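Local coordinates for protein methylocystis parvus OBBP MbnE (Methylocystis parvus OBBP, PDB 5ICQ) that probably binds the copper-chelating peptide methanobactin in the periplasm and passes it on for transport, as a family 5 solute-binding protein, at residues E311-E316 against Q576-S581; L359-K364 against H572-W577. All coordinates share one frame; numbering follows the deposited sequence.

Interaction 1. Residues E311-E316 against Q576-S581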
loop_
_atom_site.group_PDB
_atom_site.type_symbol
_atom_site.label_atom_id
_atom_site.label_comp_id
_atom_site.label_asym_id
_atom_site.label_seq_id
_atom_site.Cartn_x
_atom_site.Cartn_y
_atom_site.Cartn_z
ATOM N N GLU A 311 -2.659 22.197 -0.643
ATOM C CA GLU A 311 -2.133 21.896 0.681
ATOM C C GLU A 311 -1.188 20.713 0.592
ATOM O O GLU A 311 -1.333 19.856 -0.286
ATOM C CB GLU A 311 -3.230 21.510 1.687
ATOM C CG GLU A 311 -4.510 22.297 1.662
ATOM C CD GLU A 311 -5.448 21.830 2.760
ATOM O OE1 GLU A 311 -5.097 22.006 3.945
ATOM O OE2 GLU A 311 -6.511 21.258 2.441
ATOM N N SER A 312 -0.254 20.645 1.542
ATOM C CA SER A 312 0.546 19.443 1.776
ATOM C C SER A 312 0.137 18.856 3.118
ATOM O O SER A 312 0.117 19.570 4.122
ATOM C CB SER A 312 2.045 19.748 1.782
ATOM O OG SER A 312 2.487 20.182 0.511
ATOM N N LEU A 313 -0.212 17.571 3.135
ATOM C CA LEU A 313 -0.656 16.919 4.359
ATOM C C LEU A 313 0.233 15.724 4.674
ATOM O O LEU A 313 0.740 15.045 3.778
ATOM C CB LEU A 313 -2.114 16.456 4.250
ATOM C CG LEU A 313 -3.146 17.503 3.822
ATOM C CD1 LEU A 313 -4.523 16.854 3.697
ATOM C CD2 LEU A 313 -3.187 18.655 4.809
ATOM N N LYS A 314 0.408 15.464 5.964
ATOM C CA LYS A 314 1.217 14.345 6.423
ATOM C C LYS A 314 0.465 13.611 7.517
ATOM O O LYS A 314 -0.196 14.240 8.351
ATOM C CB LYS A 314 2.570 14.825 6.970
ATOM C CG LYS A 314 3.613 13.718 7.102
ATOM C CD LYS A 314 4.849 14.215 7.835
ATOM C CE LYS A 314 6.054 13.302 7.612
ATOM N NZ LYS A 314 5.722 12.037 6.883
ATOM N N ASN A 315 0.567 12.288 7.537
ATOM C CA ASN A 315 0.112 11.546 8.709
ATOM C C ASN A 315 1.228 10.583 9.113
ATOM O O ASN A 315 2.411 10.767 8.793
ATOM C CB ASN A 315 -1.262 10.883 8.470
ATOM C CG ASN A 315 -1.236 9.799 7.409
ATOM O OD1 ASN A 315 -0.175 9.425 6.904
ATOM N ND2 ASN A 315 -2.422 9.274 7.072
ATOM N N GLU A 316 0.871 9.548 9.863
ATOM C CA GLU A 316 1.854 8.630 10.414
ATOM C C GLU A 316 1.998 7.360 9.589
ATOM O O GLU A 316 2.649 6.415 10.041
ATOM C CB GLU A 316 1.498 8.299 11.859
ATOM C CG GLU A 316 1.505 9.543 12.741
ATOM C CD GLU A 316 0.896 9.306 14.102
ATOM O OE1 GLU A 316 1.445 8.483 14.865
ATOM O OE2 GLU A 316 -0.132 9.944 14.410
ATOM N N GLN A 576 1.632 14.401 1.297
ATOM C CA GLN A 576 0.704 14.269 0.185
ATOM C C GLN A 576 0.308 15.651 -0.324
ATOM O O GLN A 576 -0.068 16.523 0.465
ATOM C CB GLN A 576 -0.533 13.484 0.622
ATOM C CG GLN A 576 -1.478 13.183 -0.537
ATOM C CD GLN A 576 -2.603 12.246 -0.145
ATOM O OE1 GLN A 576 -2.439 11.385 0.728
ATOM N NE2 GLN A 576 -3.753 12.413 -0.780
ATOM N N TRP A 577 0.418 15.855 -1.635
ATOM C CA TRP A 577 0.127 17.138 -2.271
ATOM C C TRP A 577 -1.286 17.080 -2.842
ATOM O O TRP A 577 -1.578 16.230 -3.694
ATOM C CB TRP A 577 1.144 17.436 -3.381
ATOM C CG TRP A 577 2.573 17.292 -2.924
ATOM C CD1 TRP A 577 3.054 17.472 -1.650
ATOM C CD2 TRP A 577 3.699 16.917 -3.727
ATOM N NE1 TRP A 577 4.410 17.238 -1.618
ATOM C CE2 TRP A 577 4.828 16.883 -2.876
ATOM C CE3 TRP A 577 3.862 16.603 -5.082
ATOM C CZ2 TRP A 577 6.105 16.567 -3.340
ATOM C CZ3 TRP A 577 5.132 16.280 -5.542
ATOM C CH2 TRP A 577 6.237 16.263 -4.670
ATOM N N ILE A 578 -2.173 17.951 -2.351
ATOM C CA ILE A 578 -3.556 17.959 -2.812
ATOM C C ILE A 578 -3.979 19.376 -3.185
ATOM O O ILE A 578 -3.360 20.367 -2.791
ATOM C CB ILE A 578 -4.534 17.372 -1.767
ATOM C CG1 ILE A 578 -4.722 18.344 -0.604
ATOM C CG2 ILE A 578 -4.034 16.011 -1.249
ATOM C CD1 ILE A 578 -5.855 17.931 0.368
ATOM N N ALA A 579 -5.053 19.461 -3.964
ATOM C CA ALA A 579 -5.700 20.731 -4.251
ATOM C C ALA A 579 -7.194 20.486 -4.332
ATOM O O ALA A 579 -7.630 19.386 -4.681
ATOM C CB ALA A 579 -5.196 21.369 -5.553
ATOM N N HIS A 580 -7.978 21.512 -4.005
ATOM C CA HIS A 580 -9.416 21.306 -3.937
ATOM C C HIS A 580 -10.151 22.636 -4.027
ATOM O O HIS A 580 -9.607 23.692 -3.691
ATOM C CB HIS A 580 -9.804 20.588 -2.640
ATOM C CG HIS A 580 -9.385 21.320 -1.409
ATOM N ND1 HIS A 580 -10.152 22.312 -0.836
ATOM C CD2 HIS A 580 -8.272 21.215 -0.642
ATOM C CE1 HIS A 580 -9.531 22.787 0.229
ATOM N NE2 HIS A 580 -8.388 22.141 0.368
ATOM N N SER A 581 -11.396 22.565 -4.490
ATOM C CA SER A 581 -12.300 23.701 -4.382
ATOM C C SER A 581 -12.482 24.083 -2.917
ATOM O O SER A 581 -12.505 23.228 -2.029
ATOM C CB SER A 581 -13.659 23.352 -5.003
ATOM O OG SER A 581 -14.634 24.316 -4.646
#

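Interaction 2. Residues L359-K364 against H572-W577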
loop_
_atom_site.group_PDB
_atom_site.type_symbol
_atom_site.label_atom_id
_atom_site.label_comp_id
_atom_site.label_asym_id
_atom_site.label_seq_id
_atom_site.Cartn_x
_atom_site.Cartn_y
_atom_site.Cartn_z
ATOM N N LEU A 359 12.006 18.404 -4.325
ATOM C CA LEU A 359 10.804 18.147 -3.538
ATOM C C LEU A 359 10.799 16.801 -2.827
ATOM O O LEU A 359 9.960 16.588 -1.943
ATOM C CB LEU A 359 9.567 18.229 -4.439
ATOM C CG LEU A 359 9.270 19.655 -4.923
ATOM C CD1 LEU A 359 8.195 19.633 -5.997
ATOM C CD2 LEU A 359 8.844 20.551 -3.753
ATOM N N TYR A 360 11.679 15.880 -3.192
ATOM C CA TYR A 360 11.644 14.554 -2.600
ATOM C C TYR A 360 12.620 14.437 -1.437
ATOM O O TYR A 360 13.471 15.298 -1.209
ATOM C CB TYR A 360 11.955 13.499 -3.652
ATOM C CG TYR A 360 10.830 13.246 -4.625
ATOM C CD1 TYR A 360 9.523 13.104 -4.196
ATOM C CD2 TYR A 360 11.091 13.120 -5.984
ATOM C CE1 TYR A 360 8.498 12.834 -5.096
ATOM C CE2 TYR A 360 10.082 12.851 -6.883
ATOM C CZ TYR A 360 8.795 12.714 -6.444
ATOM O OH TYR A 360 7.809 12.441 -7.367
ATOM N N THR A 361 12.485 13.337 -0.693
ATOM C CA THR A 361 13.396 13.028 0.397
ATOM C C THR A 361 13.880 11.589 0.242
ATOM O O THR A 361 13.139 10.724 -0.234
ATOM C CB THR A 361 12.714 13.253 1.774
ATOM O OG1 THR A 361 13.657 13.019 2.828
ATOM C CG2 THR A 361 11.564 12.322 1.951
ATOM N N ARG A 362 15.134 11.338 0.615
ATOM C CA ARG A 362 15.687 9.993 0.454
ATOM C C ARG A 362 14.912 8.996 1.306
ATOM O O ARG A 362 14.574 9.277 2.456
ATOM C CB ARG A 362 17.165 9.967 0.852
ATOM C CG ARG A 362 17.903 8.677 0.420
ATOM C CD ARG A 362 18.211 8.704 -1.104
ATOM N NE ARG A 362 18.662 7.401 -1.606
ATOM C CZ ARG A 362 19.937 7.001 -1.635
ATOM N NH1 ARG A 362 20.905 7.804 -1.208
ATOM N NH2 ARG A 362 20.239 5.791 -2.091
ATOM N N THR A 363 14.623 7.824 0.730
ATOM C CA THR A 363 14.062 6.720 1.502
ATOM C C THR A 363 15.168 5.999 2.275
ATOM O O THR A 363 16.163 5.550 1.688
ATOM C CB THR A 363 13.326 5.754 0.578
ATOM O OG1 THR A 363 12.267 6.464 -0.078
ATOM C CG2 THR A 363 12.728 4.590 1.385
ATOM N N LYS A 364 15.000 5.895 3.597
ATOM C CA LYS A 364 16.054 5.367 4.460
ATOM C C LYS A 364 15.687 4.057 5.131
ATOM O O LYS A 364 16.510 3.508 5.870
ATOM C CB LYS A 364 16.423 6.405 5.538
ATOM C CG LYS A 364 16.804 7.755 4.961
ATOM C CD LYS A 364 17.608 8.606 5.941
ATOM C CE LYS A 364 16.738 9.225 7.009
ATOM N NZ LYS A 364 17.469 10.318 7.726
ATOM N N HIS A 572 11.010 9.464 -1.790
ATOM C CA HIS A 572 9.569 9.593 -1.635
ATOM C C HIS A 572 9.240 11.036 -1.282
ATOM O O HIS A 572 10.117 11.827 -0.941
ATOM C CB HIS A 572 9.038 8.631 -0.562
ATOM C CG HIS A 572 9.571 8.915 0.809
ATOM N ND1 HIS A 572 10.715 8.321 1.304
ATOM C CD2 HIS A 572 9.121 9.738 1.787
ATOM C CE1 HIS A 572 10.948 8.769 2.525
ATOM N NE2 HIS A 572 9.996 9.632 2.844
ATOM N N ALA A 573 7.951 11.381 -1.392
ATOM C CA ALA A 573 7.451 12.658 -0.904
ATOM C C ALA A 573 7.036 12.492 0.557
ATOM O O ALA A 573 6.303 11.556 0.895
ATOM C CB ALA A 573 6.264 13.129 -1.749
ATOM N N SER A 574 7.528 13.379 1.425
ATOM C CA SER A 574 7.191 13.258 2.840
ATOM C C SER A 574 5.736 13.594 3.090
ATOM O O SER A 574 5.161 13.131 4.078
ATOM C CB SER A 574 8.088 14.161 3.693
ATOM O OG SER A 574 9.402 13.646 3.763
ATOM N N GLU A 575 5.133 14.401 2.222
ATOM C CA GLU A 575 3.746 14.808 2.368
ATOM C C GLU A 575 2.949 14.458 1.121
ATOM O O GLU A 575 3.499 14.260 0.033
ATOM C CB GLU A 575 3.637 16.320 2.627
ATOM C CG GLU A 575 4.135 16.737 3.989
ATOM C CD GLU A 575 5.535 17.324 3.947
ATOM O OE1 GLU A 575 5.948 17.829 2.878
ATOM O OE2 GLU A 575 6.217 17.287 4.992
ATOM N N GLN A 576 1.632 14.401 1.297
ATOM C CA GLN A 576 0.704 14.269 0.185
ATOM C C GLN A 576 0.308 15.651 -0.324
ATOM O O GLN A 576 -0.068 16.523 0.465
ATOM C CB GLN A 576 -0.533 13.484 0.622
ATOM C CG GLN A 576 -1.478 13.183 -0.537
ATOM C CD GLN A 576 -2.603 12.246 -0.145
ATOM O OE1 GLN A 576 -2.439 11.385 0.728
ATOM N NE2 GLN A 576 -3.753 12.413 -0.780
ATOM N N TRP A 577 0.418 15.855 -1.635
ATOM C CA TRP A 577 0.127 17.138 -2.271
ATOM C C TRP A 577 -1.286 17.080 -2.842
ATOM O O TRP A 577 -1.578 16.230 -3.694
ATOM C CB TRP A 577 1.144 17.436 -3.381
ATOM C CG TRP A 577 2.573 17.292 -2.924
ATOM C CD1 TRP A 577 3.054 17.472 -1.650
ATOM C CD2 TRP A 577 3.699 16.917 -3.727
ATOM N NE1 TRP A 577 4.410 17.238 -1.618
ATOM C CE2 TRP A 577 4.828 16.883 -2.876
ATOM C CE3 TRP A 577 3.862 16.603 -5.082
ATOM C CZ2 TRP A 577 6.105 16.567 -3.340
ATOM C CZ3 TRP A 577 5.132 16.280 -5.542
ATOM C CH2 TRP A 577 6.237 16.263 -4.670
HETATM O O HOH W 1 9.532 15.256 0.455
#

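Interaction 1. Residues E311-E316 against Q576-S581
E311 OE2 is held by two groups, the imidazole of H580 within the contact and the guanidinium of R586 beyond it. H580 NE2 donates to E311 OE2 at 2.9 Å, a bent bond (141° at the hydrogen) that meets the oxygen on its anti side and somewhat out of the carboxylate plane; carboxylate and imidazole stand 67° apart, the acid reaching the ring at its edge. R586 adds a salt bridge to the same oxygen, so the acid is likely to stay ionised. The glutamate gets there with CG anti to its carbonyl carbon (chi1 -41°) and CD carried straight on. At the far side of the imidazole, H580 ND1 donates to S581 O at 2.8 Å, nearly in the ring plane, and the two bonds together fix the ring's rotation. A leucine in place of H580 would probably deprive E311 OE2 of one of its two partners and leave S581 O without its imidazole donor.

Beside this pair, on the same face of the sheet, L313 CD1 packs against I578 CD1 at 3.7 Å, the two branches meeting at an angle. The other face carries S312, whose OG comes obliquely to W577 CD1 at 3.5 Å; W577 also stacks on W294.

The backbones are joined by two reciprocal pairs of hydrogen bonds, E311 with I578 and L313 with Q576, the shortest being Q576 N to L313 O at 2.7 Å. Between them S312 and W577 form a non-hydrogen-bonded pair, where S312 CA approaches Q576 O at 3.3 Å in a CA-H...O contact. This is regular antiparallel beta pairing: strand 308-313 forms one edge of a three-stranded sheet, with 576-581 in the middle and 285-288 beyond it.

Interaction 2. Residues L359-K364 against H572-W577
The side chains of T361 and H572 run alongside each other from an antiparallel hydrogen-bonded pair. T361 N donates to H572 O at 2.8 Å and H572 N returns the bond to T361 O at 2.9 Å. The threonine methyl CG2 sits over one face of the imidazole, 3.6 Å from the H572 ring centroid and displaced toward NE2, a CH-pi contact. With OG1 anti to the backbone N (chi1 -177°), it is the methyl that T361 turns to the ring. S574 OG comes close to the same methyl.

At the ring's edge, H572 ND1 shares a 2.8 Å hydrogen bond with T363 OG1, in which either atom could be the donor. H572 NE2 is hydrogen-bonded to E369, whose same carboxylate oxygen also takes S574 OG. Both nitrogens of the buried imidazole are thus engaged, which settles its rotation, while E369 ties H572 to the turn that follows.

Further along, Y360 lays its CD1-CE1 side against the backbone of H572 and A573, and Y360 CE1 reaches A573 CB at 4.0 Å. The outer corner of the W577 indole, CH2, meets L359 CB obliquely at 3.9 Å and lies near Y360 CE1. A water bridges the two segments here, donating to L359 O at 2.8 Å and accepting from S574 N at 2.9 Å.

Y360 is positioned by an edge-to-face contact with Y356 and by F571, and its backbone N hydrogen-bonds N352 OD1 of helix 348-355. Helix 291-296 touches L359, Y360 and W577 through T291. The short strand 361-362 thus pairs with the end of strand 567-572, while Y360 and R362 touch F348 of helix 348-355.

How the interactions relate
From the N terminus, strand 308-313 comes first, then 359-364, and the chain pairs with both near its end, at 572-581. Interaction 2 closes a loop of 207 residues and interaction 1 one of 259. Their first segments follow in the order 311-316, 359-364, but the returning chain reaches 359-364 first, so the smaller loop sits within the larger, apart from the shared residues Q576 and W577. The chain around S574 and E575 passes from the eight-stranded mixed sheet into the three-stranded sheet, joining the two. There the contacts touch: K314 NZ probably hydrogen-bonds S574 O at 3.1 Å, and E575 packs against S312 and K314.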